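Local coordinates for fibronectin type III domain-containing protein (Simiduia agarivorans, PDB 6P2K), which probably hydrolyses the beta-1,4-glucan backbone of xyloglucan, its GH74 part, carried by this chain, being built of seven-bladed beta-propellers, at residues Y402-V406 with T744-F748; Y167-D172 with N211-L216; A285-G291 with A328-R334. All coordinates share one frame; numbering follows the deposited sequence.

Contact 1 of 3, residues Y402-V406 with T744-F748; sequences YTYDV and TSSRF
Thr744 carries its hydroxyl between its own backbone N and carbonyl carbon (chi1 50°), which directs OG1 at Thr403 O; Arg747, its CG beside the backbone N and its chain extended from CG to NE, sends a guanidinium across to Asp405 and Val406. The Thr744 OG1 to Thr403 O bond is short, 2.5 Å, and lies in the carbonyl plane. The same hydroxyl is also bonded to Thr760 OG1, which pairs with Ser745 OG as well. Thr744 CG2 meets Tyr402 OH at 3.8 Å, a hydroxyl whose polar partner is Lys693. At the other end Arg747 NE donates to Val406 O over 2.7 Å, almost in line with the carbonyl bond. Its NH2 forms a weak, bent salt bridge to Asp405 OD1 at 3.2 Å, although the carboxylate and guanidinium planes are only 9° apart. OD1 is held a second time from within the strand, by Val406 N at 2.7 Å, on the anti side of the carboxylate. These two donors steady the carboxylate while OD2 coordinates a zinc ion together with Asp513, so Arg747 is a second-shell residue of that metal site. A water 2.8 Å from Tyr404 O lies also near Thr744 O, between the two backbones. Tyr404 and Asp405 both face Gly416 in a classic beta bulge, and Tyr404 itself turns away from the 744-748 segment. The strands run nearly parallel, 18° apart, with axes 6.6 Å from each other at closest, too far for backbone pairing, as expected of the innermost strands of adjacent propeller blades. Strand 403-409 pairs with 412-417 in its own sheet; strand 745-751 pairs with 754-761 in a sheet whose far edge is strand 7-8, from the start of the chain.

Contact 2 of 3, residues Y167-D172 with N211-L216; sequences YSVVFD and NKGIAL
Tyr167 lays its ring alongside the Lys212 chain, both pointing the same way, with CE2 3.6 Å from Lys212 CD. A bend at chi2 of Lys212 (-59°) lets the aliphatic part follow the ring, and at the far end NZ donates to Tyr167 OH over 2.8 Å. Asn184 bonds to both groups, its OD1 to the ammonium and its ND2 to the hydroxyl, so the hydroxyl receives two donors and the ammonium has a second acceptor. Asn211 O approaches the same ring obliquely, 3.2 Å from CD2. Next along, Ser168 OG accepts from Ile214 N at 2.9 Å in a fairly straight bond, standing in for the backbone pairing missing between these strands. They are the innermost strands of two successive beta-propeller blades, inclined by 22°, and Tyr167 and Ser168 form a classic beta bulge opposite Gly182. Asn211 OD1 takes the N-H of Gly213 in an Asx turn; the backbone angles of Gly213 would jam a CB against the preceding carbonyl. Farther on the contact turns apolar: Val170 divides its methyls, CG1 meeting Ile214 CG1 at 3.9 Å and CG2 meeting Leu216 CB at 3.8 Å, while Leu216 CD2 reaches Phe171 O and the backbone of Asp172.

Contact 3 of 3, residues A285-G291 with A328-R334; sequences AVKDRFG and ATPPNAR
Asn332 ND2 is gripped by two carbonyls of the facing loop: it donates to Asp288 O at 2.8 Å, from above the carbonyl plane, and weakly to Ala285 O at 3.1 Å. The amide's OD1 bonds to Asn354 and takes a proton from a water that also accepts from Lys287 N and Arg334 NH1. Arg334 is bound by Val17 O and Asp123, beside the zinc ligand Gln16. Segment 285-291 is the turn between strands 278-285 and 292-300 of one propeller blade, and segment 328-334 leads into strand 336-338 of the next. Pro330 follows a cis peptide bond, Ala333 centres an inverse gamma turn, and Pro331 O receives Gly291 N at 2.9 Å on a lone pair. Arg289, extended from CG to NE, crosses Asn332 at about a right angle and donates NH1 to Pro330 O (3.0 Å, 161°) at the guanidinium edge; Asn332 CB sits over the rim of one face, and Thr353 O also accepts from NH1. An alanine in its place is likely to leave both carbonyls without this donor and open a gap beside Asn332 CB. Ala285 N bonds to Ala333 O at 3.1 Å, tying segment 285-291 to the gamma turn.

Contacts 1 and 2 join the same kind of element, innermost strands of neighbouring propeller blades, whereas contact 3 joins loops of successive blades. All three are largely buried, but only contact 3 includes an exposed residue, Lys287. Contacts 2 and 3 share one side of the chain's centre, their own centres about 21 Å apart; contact 1 lies on the opposite side, about 42 Å from contact 2, centre to centre. Chemistry follows place: a zinc-bound carboxylate and an arginine in contact 1, a tyrosine-lysine pair giving way to aliphatic packing in contact 2, and mostly carbonyls, amides and waters in contact 3, whose Arg334 lies close to another zinc site.

Contact 1 of 3, residues Y402-V406 with T744-F748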
loop_
_atom_site.group_PDB
_atom_site.type_symbol
_atom_site.label_atom_id
_atom_site.label_comp_id
_atom_site.label_asym_id
_atom_site.label_seq_id
_atom_site.Cartn_x
_atom_site.Cartn_y
_atom_site.Cartn_z
ATOM N N TYR B 402 -34.285 -6.122 -21.463
ATOM C CA TYR B 402 -34.095 -7.524 -21.816
ATOM C C TYR B 402 -32.980 -8.079 -20.936
ATOM O O TYR B 402 -31.804 -7.743 -21.120
ATOM C CB TYR B 402 -33.754 -7.672 -23.298
ATOM C CG TYR B 402 -33.880 -9.098 -23.804
ATOM C CD1 TYR B 402 -33.012 -10.094 -23.362
ATOM C CD2 TYR B 402 -34.868 -9.449 -24.719
ATOM C CE1 TYR B 402 -33.121 -11.389 -23.808
ATOM C CE2 TYR B 402 -34.981 -10.749 -25.178
ATOM C CZ TYR B 402 -34.105 -11.714 -24.713
ATOM O OH TYR B 402 -34.204 -13.011 -25.151
ATOM N N THR B 403 -33.338 -8.927 -19.978
ATOM C CA THR B 403 -32.369 -9.522 -19.068
ATOM C C THR B 403 -32.226 -11.007 -19.375
ATOM O O THR B 403 -33.222 -11.738 -19.401
ATOM C CB THR B 403 -32.779 -9.310 -17.610
ATOM O OG1 THR B 403 -33.017 -7.914 -17.382
ATOM C CG2 THR B 403 -31.671 -9.781 -16.675
ATOM N N TYR B 404 -30.982 -11.442 -19.612
ATOM C CA TYR B 404 -30.696 -12.822 -19.998
ATOM C C TYR B 404 -30.633 -13.763 -18.799
ATOM O O TYR B 404 -31.120 -14.898 -18.871
ATOM C CB TYR B 404 -29.351 -12.920 -20.722
ATOM C CG TYR B 404 -29.198 -12.229 -22.062
ATOM C CD1 TYR B 404 -29.681 -12.809 -23.230
ATOM C CD2 TYR B 404 -28.497 -11.032 -22.167
ATOM C CE1 TYR B 404 -29.506 -12.194 -24.460
ATOM C CE2 TYR B 404 -28.314 -10.412 -23.391
ATOM C CZ TYR B 404 -28.818 -10.995 -24.531
ATOM O OH TYR B 404 -28.632 -10.377 -25.743
ATOM N N ASP B 405 -29.993 -13.331 -17.713
ATOM C CA ASP B 405 -29.556 -14.230 -16.651
ATOM C C ASP B 405 -29.371 -13.406 -15.383
ATOM O O ASP B 405 -29.285 -12.174 -15.432
ATOM C CB ASP B 405 -28.255 -14.957 -17.046
ATOM C CG ASP B 405 -28.086 -16.308 -16.345
ATOM O OD1 ASP B 405 -28.796 -16.530 -15.339
ATOM O OD2 ASP B 405 -27.272 -17.155 -16.818
ATOM N N VAL B 406 -29.325 -14.098 -14.244
ATOM C CA VAL B 406 -29.140 -13.463 -12.944
ATOM C C VAL B 406 -28.251 -14.354 -12.091
ATOM O O VAL B 406 -28.246 -15.579 -12.236
ATOM C CB VAL B 406 -30.492 -13.192 -12.235
ATOM C CG1 VAL B 406 -31.227 -14.499 -11.951
ATOM C CG2 VAL B 406 -30.298 -12.385 -10.953
ATOM N N THR B 744 -36.475 -15.653 -19.352
ATOM C CA THR B 744 -35.238 -16.149 -19.938
ATOM C C THR B 744 -34.449 -17.037 -18.990
ATOM O O THR B 744 -33.690 -17.895 -19.454
ATOM C CB THR B 744 -34.348 -14.982 -20.385
ATOM O OG1 THR B 744 -34.227 -14.038 -19.315
ATOM C CG2 THR B 744 -34.940 -14.286 -21.608
ATOM N N SER B 745 -34.610 -16.854 -17.681
ATOM C CA SER B 745 -33.865 -17.630 -16.702
ATOM C C SER B 745 -34.615 -17.612 -15.377
ATOM O O SER B 745 -35.305 -16.642 -15.051
ATOM C CB SER B 745 -32.449 -17.079 -16.501
ATOM O OG SER B 745 -32.474 -15.915 -15.690
ATOM N N SER B 746 -34.471 -18.697 -14.620
ATOM C CA SER B 746 -34.986 -18.785 -13.261
ATOM C C SER B 746 -33.992 -19.534 -12.387
ATOM O O SER B 746 -33.361 -20.496 -12.833
ATOM C CB SER B 746 -36.362 -19.476 -13.211
ATOM O OG SER B 746 -37.313 -18.799 -14.015
ATOM N N ARG B 747 -33.849 -19.078 -11.144
ATOM C CA ARG B 747 -33.007 -19.736 -10.156
ATOM C C ARG B 747 -33.735 -19.742 -8.823
ATOM O O ARG B 747 -34.348 -18.741 -8.441
ATOM C CB ARG B 747 -31.647 -19.039 -9.985
ATOM C CG ARG B 747 -30.719 -19.125 -11.183
ATOM C CD ARG B 747 -29.322 -18.656 -10.811
ATOM N NE ARG B 747 -28.525 -18.292 -11.981
ATOM C CZ ARG B 747 -27.738 -19.135 -12.643
ATOM N NH1 ARG B 747 -27.645 -20.401 -12.252
ATOM N NH2 ARG B 747 -27.046 -18.715 -13.697
ATOM N N PHE B 748 -33.672 -20.866 -8.121
ATOM C CA PHE B 748 -34.155 -20.939 -6.750
ATOM C C PHE B 748 -33.020 -20.526 -5.823
ATOM O O PHE B 748 -31.956 -21.152 -5.817
ATOM C CB PHE B 748 -34.655 -22.342 -6.413
ATOM C CG PHE B 748 -35.959 -22.690 -7.069
ATOM C CD1 PHE B 748 -37.157 -22.243 -6.538
ATOM C CD2 PHE B 748 -35.988 -23.462 -8.219
ATOM C CE1 PHE B 748 -38.358 -22.564 -7.139
ATOM C CE2 PHE B 748 -37.187 -23.784 -8.826
ATOM C CZ PHE B 748 -38.373 -23.332 -8.285
HETATM O O HOH W 1 -30.441 -17.562 -19.217
#

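Contact 2 of 3, residues Y167-D172 with N211-L216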
loop_
_atom_site.group_PDB
_atom_site.type_symbol
_atom_site.label_atom_id
_atom_site.label_comp_id
_atom_site.label_asym_id
_atom_site.label_seq_id
_atom_site.Cartn_x
_atom_site.Cartn_y
_atom_site.Cartn_z
ATOM N N TYR B 167 -47.775 9.656 -39.077
ATOM C CA TYR B 167 -46.963 10.064 -37.939
ATOM C C TYR B 167 -47.670 11.042 -37.010
ATOM O O TYR B 167 -47.536 10.923 -35.788
ATOM C CB TYR B 167 -45.645 10.672 -38.429
ATOM C CG TYR B 167 -44.760 9.666 -39.128
ATOM C CD1 TYR B 167 -44.105 8.671 -38.412
ATOM C CD2 TYR B 167 -44.584 9.702 -40.507
ATOM C CE1 TYR B 167 -43.298 7.746 -39.047
ATOM C CE2 TYR B 167 -43.776 8.781 -41.152
ATOM C CZ TYR B 167 -43.137 7.805 -40.418
ATOM O OH TYR B 167 -42.333 6.886 -41.052
ATOM N N SER B 168 -48.425 12.003 -37.541
ATOM C CA SER B 168 -49.123 12.943 -36.675
ATOM C C SER B 168 -50.424 13.399 -37.322
ATOM O O SER B 168 -50.601 13.335 -38.542
ATOM C CB SER B 168 -48.243 14.153 -36.325
ATOM O OG SER B 168 -47.405 14.516 -37.407
ATOM N N VAL B 169 -51.337 13.855 -36.466
ATOM C CA VAL B 169 -52.647 14.371 -36.850
ATOM C C VAL B 169 -52.927 15.569 -35.953
ATOM O O VAL B 169 -52.999 15.422 -34.729
ATOM C CB VAL B 169 -53.758 13.315 -36.693
ATOM C CG1 VAL B 169 -55.128 13.956 -36.843
ATOM C CG2 VAL B 169 -53.576 12.183 -37.694
ATOM N N VAL B 170 -53.078 16.753 -36.547
ATOM C CA VAL B 170 -53.156 17.992 -35.782
ATOM C C VAL B 170 -54.309 18.845 -36.294
ATOM O O VAL B 170 -54.406 19.114 -37.498
ATOM C CB VAL B 170 -51.829 18.775 -35.838
ATOM C CG1 VAL B 170 -51.376 18.962 -37.280
ATOM C CG2 VAL B 170 -51.969 20.114 -35.129
ATOM N N PHE B 171 -55.172 19.277 -35.377
ATOM C CA PHE B 171 -56.274 20.173 -35.690
ATOM C C PHE B 171 -55.813 21.629 -35.686
ATOM O O PHE B 171 -54.766 21.981 -35.134
ATOM C CB PHE B 171 -57.411 20.006 -34.682
ATOM C CG PHE B 171 -58.272 18.804 -34.924
ATOM C CD1 PHE B 171 -57.845 17.542 -34.548
ATOM C CD2 PHE B 171 -59.521 18.938 -35.512
ATOM C CE1 PHE B 171 -58.641 16.434 -34.764
ATOM C CE2 PHE B 171 -60.322 17.835 -35.730
ATOM C CZ PHE B 171 -59.882 16.580 -35.356
ATOM N N ASP B 172 -56.626 22.481 -36.309
ATOM C CA ASP B 172 -56.447 23.927 -36.256
ATOM C C ASP B 172 -57.248 24.449 -35.067
ATOM O O ASP B 172 -58.483 24.405 -35.075
ATOM C CB ASP B 172 -56.896 24.573 -37.567
ATOM C CG ASP B 172 -56.781 26.096 -37.558
ATOM O OD1 ASP B 172 -56.406 26.682 -36.521
ATOM O OD2 ASP B 172 -57.054 26.716 -38.608
ATOM N N ASN B 211 -43.214 12.600 -45.493
ATOM C CA ASN B 211 -43.226 13.487 -44.340
ATOM C C ASN B 211 -43.074 12.676 -43.061
ATOM O O ASN B 211 -43.713 11.632 -42.894
ATOM C CB ASN B 211 -44.516 14.302 -44.282
ATOM C CG ASN B 211 -44.664 15.053 -42.976
ATOM O OD1 ASN B 211 -45.429 14.655 -42.098
ATOM N ND2 ASN B 211 -43.912 16.136 -42.832
ATOM N N LYS B 212 -42.225 13.164 -42.160
ATOM C CA LYS B 212 -41.955 12.500 -40.889
ATOM C C LYS B 212 -42.545 13.282 -39.720
ATOM O O LYS B 212 -41.918 13.441 -38.673
ATOM C CB LYS B 212 -40.456 12.295 -40.694
ATOM C CG LYS B 212 -39.815 11.428 -41.766
ATOM C CD LYS B 212 -40.456 10.046 -41.807
ATOM C CE LYS B 212 -39.793 9.153 -42.847
ATOM N NZ LYS B 212 -40.271 7.746 -42.756
ATOM N N GLY B 213 -43.759 13.770 -39.886
ATOM C CA GLY B 213 -44.430 14.510 -38.839
ATOM C C GLY B 213 -44.666 15.954 -39.229
ATOM O O GLY B 213 -43.898 16.557 -39.983
ATOM N N ILE B 214 -45.757 16.519 -38.711
ATOM C CA ILE B 214 -46.112 17.904 -38.975
ATOM C C ILE B 214 -46.446 18.592 -37.662
ATOM O O ILE B 214 -46.752 17.953 -36.653
ATOM C CB ILE B 214 -47.305 18.044 -39.938
ATOM C CG1 ILE B 214 -48.523 17.332 -39.355
ATOM C CG2 ILE B 214 -46.948 17.507 -41.310
ATOM C CD1 ILE B 214 -49.650 17.204 -40.317
ATOM N N ALA B 215 -46.398 19.919 -37.701
ATOM C CA ALA B 215 -46.812 20.752 -36.588
ATOM C C ALA B 215 -47.552 21.959 -37.138
ATOM O O ALA B 215 -47.202 22.480 -38.201
ATOM C CB ALA B 215 -45.617 21.198 -35.738
ATOM N N LEU B 216 -48.578 22.393 -36.416
ATOM C CA LEU B 216 -49.409 23.510 -36.835
ATOM C C LEU B 216 -49.458 24.532 -35.713
ATOM O O LEU B 216 -49.679 24.173 -34.551
ATOM C CB LEU B 216 -50.817 23.037 -37.191
ATOM C CG LEU B 216 -51.873 24.102 -37.468
ATOM C CD1 LEU B 216 -51.487 24.910 -38.685
ATOM C CD2 LEU B 216 -53.222 23.441 -37.675
#

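Contact 3 of 3, residues A285-G291 with A328-R334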
loop_
_atom_site.group_PDB
_atom_site.type_symbol
_atom_site.label_atom_id
_atom_site.label_comp_id
_atom_site.label_asym_id
_atom_site.label_seq_id
_atom_site.Cartn_x
_atom_site.Cartn_y
_atom_site.Cartn_z
ATOM N N ALA B 285 -35.317 13.738 -32.778
ATOM C CA ALA B 285 -35.054 12.869 -33.917
ATOM C C ALA B 285 -35.141 11.414 -33.486
ATOM O O ALA B 285 -35.098 11.092 -32.295
ATOM C CB ALA B 285 -33.678 13.144 -34.531
ATOM N N VAL B 286 -35.253 10.538 -34.478
ATOM C CA VAL B 286 -35.142 9.103 -34.255
ATOM C C VAL B 286 -33.687 8.703 -34.453
ATOM O O VAL B 286 -33.024 9.165 -35.391
ATOM C CB VAL B 286 -36.087 8.318 -35.188
ATOM C CG1 VAL B 286 -35.899 8.729 -36.643
ATOM C CG2 VAL B 286 -35.901 6.813 -35.007
ATOM N N LYS B 287 -33.179 7.882 -33.527
ATOM C CA LYS B 287 -31.826 7.324 -33.532
ATOM C C LYS B 287 -30.742 8.339 -33.169
ATOM O O LYS B 287 -29.944 8.083 -32.260
ATOM C CB LYS B 287 -31.499 6.682 -34.886
ATOM C CG LYS B 287 -32.165 5.334 -35.113
ATOM C CD LYS B 287 -31.259 4.390 -35.896
ATOM C CE LYS B 287 -32.064 3.301 -36.593
ATOM N NZ LYS B 287 -31.739 1.934 -36.094
ATOM N N ASP B 288 -30.697 9.478 -33.857
ATOM C CA ASP B 288 -29.572 10.399 -33.722
ATOM C C ASP B 288 -29.491 10.995 -32.320
ATOM O O ASP B 288 -30.509 11.350 -31.717
ATOM C CB ASP B 288 -29.681 11.519 -34.754
ATOM C CG ASP B 288 -29.466 11.027 -36.170
ATOM O OD1 ASP B 288 -28.472 10.310 -36.409
ATOM O OD2 ASP B 288 -30.292 11.353 -37.043
ATOM N N ARG B 289 -28.262 11.123 -31.809
ATOM C CA ARG B 289 -27.983 11.662 -30.478
ATOM C C ARG B 289 -27.408 13.068 -30.616
ATOM O O ARG B 289 -26.237 13.236 -30.968
ATOM C CB ARG B 289 -27.015 10.760 -29.716
ATOM C CG ARG B 289 -27.550 9.377 -29.407
ATOM C CD ARG B 289 -26.653 8.641 -28.412
ATOM N NE ARG B 289 -27.264 7.391 -27.973
ATOM C CZ ARG B 289 -28.173 7.303 -27.004
ATOM N NH1 ARG B 289 -28.572 8.391 -26.356
ATOM N NH2 ARG B 289 -28.681 6.122 -26.682
ATOM N N PHE B 290 -28.228 14.079 -30.318
ATOM C CA PHE B 290 -27.748 15.455 -30.300
ATOM C C PHE B 290 -28.434 16.298 -29.233
ATOM O O PHE B 290 -28.222 17.516 -29.201
ATOM C CB PHE B 290 -27.939 16.126 -31.671
ATOM C CG PHE B 290 -29.346 16.046 -32.194
ATOM C CD1 PHE B 290 -30.323 16.922 -31.744
ATOM C CD2 PHE B 290 -29.690 15.098 -33.138
ATOM C CE1 PHE B 290 -31.615 16.845 -32.221
ATOM C CE2 PHE B 290 -30.977 15.020 -33.621
ATOM C CZ PHE B 290 -31.941 15.893 -33.163
ATOM N N GLY B 291 -29.247 15.700 -28.369
ATOM C CA GLY B 291 -30.061 16.476 -27.455
ATOM C C GLY B 291 -31.400 16.851 -28.063
ATOM O O GLY B 291 -32.022 16.036 -28.750
ATOM N N ALA B 328 -26.327 7.701 -21.167
ATOM C CA ALA B 328 -26.734 7.800 -22.567
ATOM C C ALA B 328 -26.637 9.264 -22.980
ATOM O O ALA B 328 -27.567 10.044 -22.755
ATOM C CB ALA B 328 -28.146 7.255 -22.768
ATOM N N THR B 329 -25.510 9.636 -23.586
ATOM C CA THR B 329 -25.243 11.023 -23.929
ATOM C C THR B 329 -24.524 11.096 -25.270
ATOM O O THR B 329 -23.668 10.245 -25.561
ATOM C CB THR B 329 -24.401 11.711 -22.842
ATOM O OG1 THR B 329 -24.010 13.016 -23.283
ATOM C CG2 THR B 329 -23.154 10.890 -22.521
ATOM N N PRO B 330 -24.866 12.076 -26.125
ATOM C CA PRO B 330 -25.977 13.026 -25.984
ATOM C C PRO B 330 -27.332 12.324 -25.968
ATOM O O PRO B 330 -27.414 11.176 -26.399
ATOM C CB PRO B 330 -25.846 13.912 -27.228
ATOM C CG PRO B 330 -24.429 13.795 -27.632
ATOM C CD PRO B 330 -24.040 12.383 -27.306
ATOM N N PRO B 331 -28.370 12.986 -25.462
ATOM C CA PRO B 331 -29.703 12.379 -25.508
ATOM C C PRO B 331 -30.136 12.142 -26.947
ATOM O O PRO B 331 -29.872 12.954 -27.837
ATOM C CB PRO B 331 -30.597 13.417 -24.817
ATOM C CG PRO B 331 -29.666 14.338 -24.095
ATOM C CD PRO B 331 -28.393 14.336 -24.873
ATOM N N ASN B 332 -30.787 11.006 -27.173
ATOM C CA ASN B 332 -31.545 10.776 -28.402
ATOM C C ASN B 332 -33.007 11.041 -28.058
ATOM O O ASN B 332 -33.698 10.173 -27.518
ATOM C CB ASN B 332 -31.336 9.366 -28.945
ATOM C CG ASN B 332 -32.449 8.937 -29.897
ATOM O OD1 ASN B 332 -33.069 7.889 -29.715
ATOM N ND2 ASN B 332 -32.716 9.763 -30.903
ATOM N N ALA B 333 -33.470 12.254 -28.354
ATOM C CA ALA B 333 -34.828 12.672 -28.010
ATOM C C ALA B 333 -35.787 12.153 -29.078
ATOM O O ALA B 333 -36.222 12.876 -29.980
ATOM C CB ALA B 333 -34.901 14.188 -27.871
ATOM N N ARG B 334 -36.129 10.865 -28.964
ATOM C CA ARG B 334 -37.018 10.228 -29.928
ATOM C C ARG B 334 -38.482 10.579 -29.701
ATOM O O ARG B 334 -39.336 10.139 -30.477
ATOM C CB ARG B 334 -36.831 8.705 -29.916
ATOM C CG ARG B 334 -36.760 8.071 -28.539
ATOM C CD ARG B 334 -36.813 6.552 -28.636
ATOM N NE ARG B 334 -38.079 6.072 -29.191
ATOM C CZ ARG B 334 -38.219 5.552 -30.409
ATOM N NH1 ARG B 334 -37.172 5.445 -31.218
ATOM N NH2 ARG B 334 -39.409 5.141 -30.821
HETATM O O HOH W 2 -34.570 6.402 -31.324
HETATM O O HOH W 3 -31.466 13.918 -30.206
#